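Local coordinates for protein trichomaglin (Trichosanthes lepiniana, PDB 1SGL) that probably cleaves RNA as an S-like ribonuclease of the T2 family, a phosphodiester hydrolase of plant origin, at residues H43-E48 / K121-L126; L181-D184 / K188-D191. One frame throughout, in Å; residues are numbered along the deposited sequence.

Contact 1 (H43-E48 / K121-L126); sequences HGLRPE and KKTLKL. With SO4 (sulfate ion), chain B; SO4 (sulfate ion), chain D.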
ATOM      1  N   HIS A  43      -0.790   1.632  -1.413  1.00 19.59           N
ATOM      2  CA  HIS A  43      -1.843   1.266  -2.340  1.00 21.01           C
ATOM      3  C   HIS A  43      -3.139   1.798  -1.720  1.00 21.11           C
ATOM      4  O   HIS A  43      -3.957   2.400  -2.408  1.00 22.87           O
ATOM      5  CB  HIS A  43      -1.966  -0.243  -2.530  1.00 21.48           C
ATOM      6  CG  HIS A  43      -3.099  -0.623  -3.429  1.00 24.87           C
ATOM      7  ND1 HIS A  43      -3.050  -0.447  -4.797  1.00 25.78           N
ATOM      8  CD2 HIS A  43      -4.353  -1.053  -3.151  1.00 25.16           C
ATOM      9  CE1 HIS A  43      -4.226  -0.747  -5.322  1.00 26.59           C
ATOM     10  NE2 HIS A  43      -5.035  -1.117  -4.345  1.00 25.88           N
ATOM     11  N   GLY A  44      -3.310   1.587  -0.414  1.00 20.87           N
ATOM     12  CA  GLY A  44      -4.505   2.071   0.265  1.00 21.95           C
ATOM     13  C   GLY A  44      -4.722   1.553   1.681  1.00 23.06           C
ATOM     14  O   GLY A  44      -4.085   0.588   2.118  1.00 22.78           O
ATOM     15  N   LEU A  45      -5.621   2.217   2.401  1.00 22.48           N
ATOM     16  CA  LEU A  45      -5.978   1.857   3.766  1.00 22.71           C
ATOM     17  C   LEU A  45      -7.437   1.394   3.726  1.00 24.00           C
ATOM     18  O   LEU A  45      -8.266   2.012   3.056  1.00 24.02           O
ATOM     19  CB  LEU A  45      -5.863   3.076   4.680  1.00 22.91           C
ATOM     20  CG  LEU A  45      -6.257   2.860   6.146  1.00 24.75           C
ATOM     21  CD1 LEU A  45      -5.119   2.159   6.880  1.00 23.83           C
ATOM     22  CD2 LEU A  45      -6.560   4.190   6.803  1.00 25.10           C
ATOM     23  N   ARG A  46      -7.764   0.319   4.433  1.00 24.16           N
ATOM     24  CA  ARG A  46      -9.139  -0.163   4.417  1.00 25.08           C
ATOM     25  C   ARG A  46      -9.512  -0.947   5.666  1.00 26.09           C
ATOM     26  O   ARG A  46      -8.643  -1.485   6.351  1.00 23.66           O
ATOM     27  CB  ARG A  46      -9.371  -1.047   3.190  1.00 25.00           C
ATOM     28  CG  ARG A  46      -8.686  -2.403   3.254  1.00 24.01           C
ATOM     29  CD  ARG A  46      -8.969  -3.219   2.008  1.00 26.43           C
ATOM     30  NE  ARG A  46      -8.679  -4.646   2.186  1.00 28.39           N
ATOM     31  CZ  ARG A  46      -7.479  -5.202   2.047  1.00 28.63           C
ATOM     32  NH1 ARG A  46      -6.423  -4.462   1.725  1.00 28.49           N
ATOM     33  NH2 ARG A  46      -7.338  -6.508   2.212  1.00 29.73           N
ATOM     34  N   PRO A  47     -10.815  -0.997   5.988  1.00 28.05           N
ATOM     35  CA  PRO A  47     -11.298  -1.732   7.164  1.00 29.54           C
ATOM     36  C   PRO A  47     -11.176  -3.216   6.843  1.00 30.99           C
ATOM     37  O   PRO A  47     -11.437  -3.622   5.712  1.00 31.14           O
ATOM     38  CB  PRO A  47     -12.765  -1.310   7.270  1.00 29.85           C
ATOM     39  CG  PRO A  47     -12.807   0.037   6.558  1.00 29.91           C
ATOM     40  CD  PRO A  47     -11.898  -0.201   5.382  1.00 28.79           C
ATOM     41  N   GLU A  48     -10.772  -4.024   7.816  1.00 32.72           N
ATOM     42  CA  GLU A  48     -10.650  -5.459   7.584  1.00 35.13           C
ATOM     43  C   GLU A  48     -11.968  -6.163   7.910  1.00 37.06           C
ATOM     44  O   GLU A  48     -12.358  -6.263   9.071  1.00 36.65           O
ATOM     45  CB  GLU A  48      -9.517  -6.036   8.437  1.00 35.89           C
ATOM     46  CG  GLU A  48      -9.393  -7.553   8.367  1.00 37.29           C
ATOM     47  CD  GLU A  48      -8.127  -8.073   9.034  1.00 38.31           C
ATOM     48  OE1 GLU A  48      -7.813  -7.634  10.158  1.00 36.60           O
ATOM     49  OE2 GLU A  48      -7.448  -8.931   8.434  1.00 40.10           O
ATOM     50  N   LYS A 121      -4.654  12.051   5.431  1.00 26.72           N
ATOM     51  CA  LYS A 121      -3.766  12.463   6.507  1.00 27.19           C
ATOM     52  C   LYS A 121      -3.357  11.258   7.351  1.00 26.84           C
ATOM     53  O   LYS A 121      -2.179  11.064   7.635  1.00 25.32           O
ATOM     54  CB  LYS A 121      -4.459  13.479   7.403  1.00 29.48           C
ATOM     55  CG  LYS A 121      -3.631  13.906   8.592  1.00 31.52           C
ATOM     56  CD  LYS A 121      -4.404  14.892   9.451  1.00 35.58           C
ATOM     57  CE  LYS A 121      -3.566  15.383  10.620  1.00 36.58           C
ATOM     58  NZ  LYS A 121      -4.310  16.367  11.454  1.00 38.86           N
ATOM     59  N   LYS A 122      -4.337  10.454   7.751  1.00 25.66           N
ATOM     60  CA  LYS A 122      -4.064   9.279   8.575  1.00 26.14           C
ATOM     61  C   LYS A 122      -3.250   8.227   7.834  1.00 24.58           C
ATOM     62  O   LYS A 122      -2.335   7.628   8.392  1.00 24.12           O
ATOM     63  CB  LYS A 122      -5.364   8.635   9.049  1.00 27.91           C
ATOM     64  CG  LYS A 122      -5.250   8.065  10.444  1.00 32.19           C
ATOM     65  CD  LYS A 122      -5.145   9.213  11.442  1.00 35.46           C
ATOM     66  CE  LYS A 122      -4.574   8.762  12.770  1.00 37.48           C
ATOM     67  NZ  LYS A 122      -3.158   8.326  12.621  1.00 40.26           N
ATOM     68  N   THR A 123      -3.599   7.988   6.579  1.00 23.07           N
ATOM     69  CA  THR A 123      -2.883   6.997   5.799  1.00 21.90           C
ATOM     70  C   THR A 123      -1.411   7.381   5.641  1.00 21.17           C
ATOM     71  O   THR A 123      -0.528   6.541   5.788  1.00 19.76           O
ATOM     72  CB  THR A 123      -3.536   6.811   4.422  1.00 21.53           C
ATOM     73  OG1 THR A 123      -4.885   6.343   4.596  1.00 20.98           O
ATOM     74  CG2 THR A 123      -2.752   5.792   3.597  1.00 20.61           C
ATOM     75  N   LEU A 124      -1.148   8.654   5.361  1.00 22.05           N
ATOM     76  CA  LEU A 124       0.228   9.123   5.202  1.00 23.33           C
ATOM     77  C   LEU A 124       0.998   9.097   6.526  1.00 24.02           C
ATOM     78  O   LEU A 124       2.181   8.746   6.558  1.00 23.29           O
ATOM     79  CB  LEU A 124       0.238  10.537   4.614  1.00 23.37           C
ATOM     80  CG  LEU A 124      -0.118  10.587   3.122  1.00 23.46           C
ATOM     81  CD1 LEU A 124      -0.302  12.029   2.673  1.00 24.42           C
ATOM     82  CD2 LEU A 124       0.991   9.917   2.317  1.00 22.21           C
ATOM     83  N   LYS A 125       0.331   9.461   7.617  1.00 24.04           N
ATOM     84  CA  LYS A 125       0.979   9.455   8.924  1.00 26.40           C
ATOM     85  C   LYS A 125       1.444   8.051   9.276  1.00 25.16           C
ATOM     86  O   LYS A 125       2.567   7.864   9.736  1.00 25.91           O
ATOM     87  CB  LYS A 125       0.023   9.950  10.014  1.00 29.07           C
ATOM     88  CG  LYS A 125      -0.240  11.446   9.992  1.00 34.08           C
ATOM     89  CD  LYS A 125      -1.314  11.855  11.017  1.00 37.86           C
ATOM     90  CE  LYS A 125      -0.878  11.582  12.455  1.00 41.15           C
ATOM     91  NZ  LYS A 125      -0.610  10.140  12.747  1.00 43.13           N
ATOM     92  N   LEU A 126       0.574   7.066   9.065  1.00 24.09           N
ATOM     93  CA  LEU A 126       0.918   5.686   9.373  1.00 24.17           C
ATOM     94  C   LEU A 126       2.079   5.190   8.526  1.00 22.83           C
ATOM     95  O   LEU A 126       2.951   4.490   9.023  1.00 22.21           O
ATOM     96  CB  LEU A 126      -0.290   4.767   9.174  1.00 23.96           C
ATOM     97  CG  LEU A 126      -1.412   4.932  10.201  1.00 25.31           C
ATOM     98  CD1 LEU A 126      -2.548   3.976   9.871  1.00 25.37           C
ATOM     99  CD2 LEU A 126      -0.871   4.661  11.591  1.00 25.32           C
TER
HETATM  100  S   SO4 B 251      -8.635  -2.545  -3.938  1.00 54.25           S
HETATM  101  O1  SO4 B 251      -9.329  -3.677  -4.579  1.00 55.18           O
HETATM  102  O2  SO4 B 251      -9.622  -1.500  -3.614  1.00 54.76           O
HETATM  103  O3  SO4 B 251      -7.631  -2.004  -4.868  1.00 55.68           O
HETATM  104  O4  SO4 B 251      -7.959  -2.994  -2.704  1.00 55.34           O
HETATM  105  S   SO4 D 253      -4.284  -8.557   1.671  1.00 81.83           S
HETATM  106  O1  SO4 D 253      -4.804  -8.815   0.313  1.00 81.58           O
HETATM  107  O2  SO4 D 253      -3.920  -7.130   1.803  1.00 80.97           O
HETATM  108  O3  SO4 D 253      -3.090  -9.399   1.886  1.00 81.59           O
HETATM  109  O4  SO4 D 253      -5.322  -8.890   2.668  1.00 81.12           O
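H43 and R46, which flank the L45–T123 contact along strand 40-47, hold their flat groups edge-on to two sulfates, ions probably taken from the crystallisation liquor. The first sulfate (chain B) lies in the plane of the H43 imidazole, and NE2 reaches its O3 at 2.8 Å in a nearly straight bond (172°). Q101 and H105 of helix 97-106 grip the same ion. At the edge of the R46 guanidinium, NH2 is 3.2 Å from O4 of the second sulfate (chain D) and makes a weak bond to its O2; K167 and S180 complete that grip. The HGL sequence belongs to the first conserved active-site motif of T2 ribonucleases, so the ion at H43 may mark where an RNA phosphate would bind. A classic beta bulge, with H43 and G44 both facing A11, shifts the alternation of the strand: H43 and R46 point to the sulfate side, whereas L45 turns to helix 116-129 on the other. There L45 and T123 slide past each other in opposite senses, OG1 of T123 lying 3.4 Å from CB and 3.5 Å from CD2 of L45. The CG of L45 is anti to its main-chain N (chi1 178°), which carries the isobutyl group along the helix surface and brings CD1 to 4.3 Å from CD1 of L126. The buried T123 hydroxyl is satisfied within its own helix by a bond to Y119 O, and the Y119 hydroxyl in turn bonds L45 O.

Contact 2 (L181-D184 / K188-D191); sequences LCFD and KPRD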
ATOM      1  N   LEU A 181       0.224  -4.035   6.647  1.00 17.69           N
ATOM      2  CA  LEU A 181       0.355  -3.878   8.088  1.00 18.81           C
ATOM      3  C   LEU A 181      -1.060  -3.772   8.646  1.00 17.58           C
ATOM      4  O   LEU A 181      -1.953  -3.203   8.010  1.00 16.33           O
ATOM      5  CB  LEU A 181       1.153  -2.615   8.453  1.00 18.06           C
ATOM      6  CG  LEU A 181       2.621  -2.523   8.022  1.00 19.31           C
ATOM      7  CD1 LEU A 181       3.183  -1.172   8.431  1.00 22.38           C
ATOM      8  CD2 LEU A 181       3.425  -3.642   8.648  1.00 21.49           C
ATOM      9  N   CYS A 182      -1.269  -4.326   9.829  1.00 17.22           N
ATOM     10  CA  CYS A 182      -2.583  -4.284  10.448  1.00 17.82           C
ATOM     11  C   CYS A 182      -2.559  -3.350  11.663  1.00 18.00           C
ATOM     12  O   CYS A 182      -1.537  -3.230  12.341  1.00 19.42           O
ATOM     13  CB  CYS A 182      -3.010  -5.718  10.800  1.00 17.66           C
ATOM     14  SG  CYS A 182      -3.159  -6.705   9.264  1.00 22.37           S
ATOM     15  N   PHE A 183      -3.669  -2.658  11.901  1.00 18.72           N
ATOM     16  CA  PHE A 183      -3.778  -1.713  13.020  1.00 19.89           C
ATOM     17  C   PHE A 183      -5.155  -1.802  13.684  1.00 21.43           C
ATOM     18  O   PHE A 183      -6.138  -2.153  13.024  1.00 21.07           O
ATOM     19  CB  PHE A 183      -3.602  -0.263  12.525  1.00 18.81           C
ATOM     20  CG  PHE A 183      -2.288   0.010  11.849  1.00 18.27           C
ATOM     21  CD1 PHE A 183      -2.125  -0.234  10.489  1.00 17.71           C
ATOM     22  CD2 PHE A 183      -1.218   0.529  12.571  1.00 17.13           C
ATOM     23  CE1 PHE A 183      -0.913   0.041   9.850  1.00 16.43           C
ATOM     24  CE2 PHE A 183      -0.003   0.807  11.949  1.00 17.57           C
ATOM     25  CZ  PHE A 183       0.151   0.565  10.585  1.00 18.37           C
ATOM     26  N   ASP A 184      -5.242  -1.474  14.974  1.00 22.48           N
ATOM     27  CA  ASP A 184      -6.550  -1.489  15.628  1.00 25.04           C
ATOM     28  C   ASP A 184      -7.226  -0.128  15.438  1.00 26.09           C
ATOM     29  O   ASP A 184      -6.672   0.750  14.773  1.00 24.89           O
ATOM     30  CB  ASP A 184      -6.457  -1.842  17.124  1.00 25.21           C
ATOM     31  CG  ASP A 184      -5.570  -0.905  17.911  1.00 25.68           C
ATOM     32  OD1 ASP A 184      -5.458   0.289  17.572  1.00 26.65           O
ATOM     33  OD2 ASP A 184      -4.987  -1.375  18.903  1.00 29.04           O
ATOM     34  N   LYS A 188      -2.915   1.493  16.486  1.00 26.61           N
ATOM     35  CA  LYS A 188      -1.707   0.909  17.045  1.00 26.22           C
ATOM     36  C   LYS A 188      -1.492  -0.384  16.261  1.00 24.69           C
ATOM     37  O   LYS A 188      -2.455  -1.070  15.909  1.00 24.11           O
ATOM     38  CB  LYS A 188      -1.874   0.594  18.535  1.00 28.37           C
ATOM     39  CG  LYS A 188      -1.531   1.756  19.456  1.00 34.36           C
ATOM     40  CD  LYS A 188      -2.405   2.973  19.190  1.00 38.11           C
ATOM     41  CE  LYS A 188      -1.924   4.183  19.993  1.00 41.65           C
ATOM     42  NZ  LYS A 188      -2.779   5.386  19.774  1.00 42.55           N
ATOM     43  N   PRO A 189      -0.231  -0.726  15.970  1.00 23.62           N
ATOM     44  CA  PRO A 189       0.066  -1.952  15.219  1.00 23.33           C
ATOM     45  C   PRO A 189      -0.427  -3.231  15.890  1.00 22.69           C
ATOM     46  O   PRO A 189      -0.400  -3.365  17.111  1.00 20.15           O
ATOM     47  CB  PRO A 189       1.590  -1.915  15.087  1.00 23.39           C
ATOM     48  CG  PRO A 189       1.879  -0.426  15.052  1.00 23.47           C
ATOM     49  CD  PRO A 189       0.985   0.085  16.154  1.00 22.63           C
ATOM     50  N   ARG A 190      -0.867  -4.168  15.060  1.00 22.20           N
ATOM     51  CA  ARG A 190      -1.370  -5.458  15.508  1.00 22.18           C
ATOM     52  C   ARG A 190      -0.912  -6.512  14.509  1.00 21.59           C
ATOM     53  O   ARG A 190      -0.863  -6.250  13.305  1.00 21.39           O
ATOM     54  CB  ARG A 190      -2.904  -5.429  15.550  1.00 23.80           C
ATOM     55  CG  ARG A 190      -3.470  -4.645  16.711  1.00 26.21           C
ATOM     56  CD  ARG A 190      -3.237  -5.393  18.017  1.00 28.71           C
ATOM     57  NE  ARG A 190      -3.735  -4.668  19.179  1.00 31.99           N
ATOM     58  CZ  ARG A 190      -3.086  -3.676  19.775  1.00 34.62           C
ATOM     59  NH1 ARG A 190      -1.905  -3.290  19.318  1.00 37.53           N
ATOM     60  NH2 ARG A 190      -3.620  -3.066  20.827  1.00 36.41           N
ATOM     61  N   ASP A 191      -0.575  -7.702  14.988  1.00 21.56           N
ATOM     62  CA  ASP A 191      -0.147  -8.752  14.074  1.00 23.17           C
ATOM     63  C   ASP A 191      -1.254  -9.006  13.059  1.00 24.56           C
ATOM     64  O   ASP A 191      -2.436  -9.016  13.409  1.00 23.11           O
ATOM     65  CB  ASP A 191       0.105 -10.077  14.800  1.00 24.48           C
ATOM     66  CG  ASP A 191       1.226 -10.002  15.808  1.00 26.77           C
ATOM     67  OD1 ASP A 191       2.253  -9.346  15.544  1.00 26.38           O
ATOM     68  OD2 ASP A 191       1.075 -10.631  16.873  1.00 31.18           O
TER
HETATM   69  O   HOH W   1       0.946  -5.644  11.276  1.00 13.72           O
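D184 and K188 flank the turn of a short beta hairpin, and here two hydrogen bonds join the segments. D184 N bonds K188 O at 3.0 Å, and in return K188 N donates to the carboxylate, 3.0 Å from D184 OD1 and almost straight (171°), though it comes from above the carboxylate plane. The aspartate can take this bond because its CG sits between the main-chain N and carbonyl carbon (chi1 58°), folding OD1 back over the turn, where it also makes a weak bond to D186 N. One residue further in, F183 and P189 form a non-hydrogen-bonded antiparallel pair whose side chains diverge at the root; even so, the proline CG reaches 3.8 Å from F183 CE2. V162 of helix 151-162 and Y130 cover P189, while F183 packs on L10 of strand 7-14.

Toward the far end the pairing relaxes. R190 N still bonds C182 O (3.0 Å), but from well above the carbonyl plane, and the return link from C182 N to R190 O passes through a water, 3.0 Å from C182 N. The disulfide from C182 to C192 links strand 176-184 covalently to the chain just beyond D191. On the exposed side, the R190 chain bends back so that D184 OD2 stands over one face of the guanidinium, 2.9 Å from NH2, the two planes 81° apart. No N-H points at that oxygen, and NH1 is instead spent on P189 O. This salt bridge is therefore one of charge alone and is probably tolerant of movement, whereas the directional bonds at D184 and the disulfide probably set the hairpin's geometry.

In the fold
Contact 1 closes before contact 2 opens along the chain, and their centres lie about 11 Å apart within the T2 ribonuclease fold. Both reach the same antiparallel sheet: strand 7-14 pairs with strand 40-47, which carries contact 1, and also with strand 176-184, which carries the hairpin of contact 2. Helix 116-129 packs against this sheet and links the two directly, as L126 CD2 from contact 1 lies 4.0 Å from F183 CE2 of contact 2. Contact 1 thus joins the helix to the strand that bears H43 and R46, two of the sulfate-binding residues, near the centre of the chain, while contact 2 finishes the sheet at a more exposed border with a disulfide-closed hairpin.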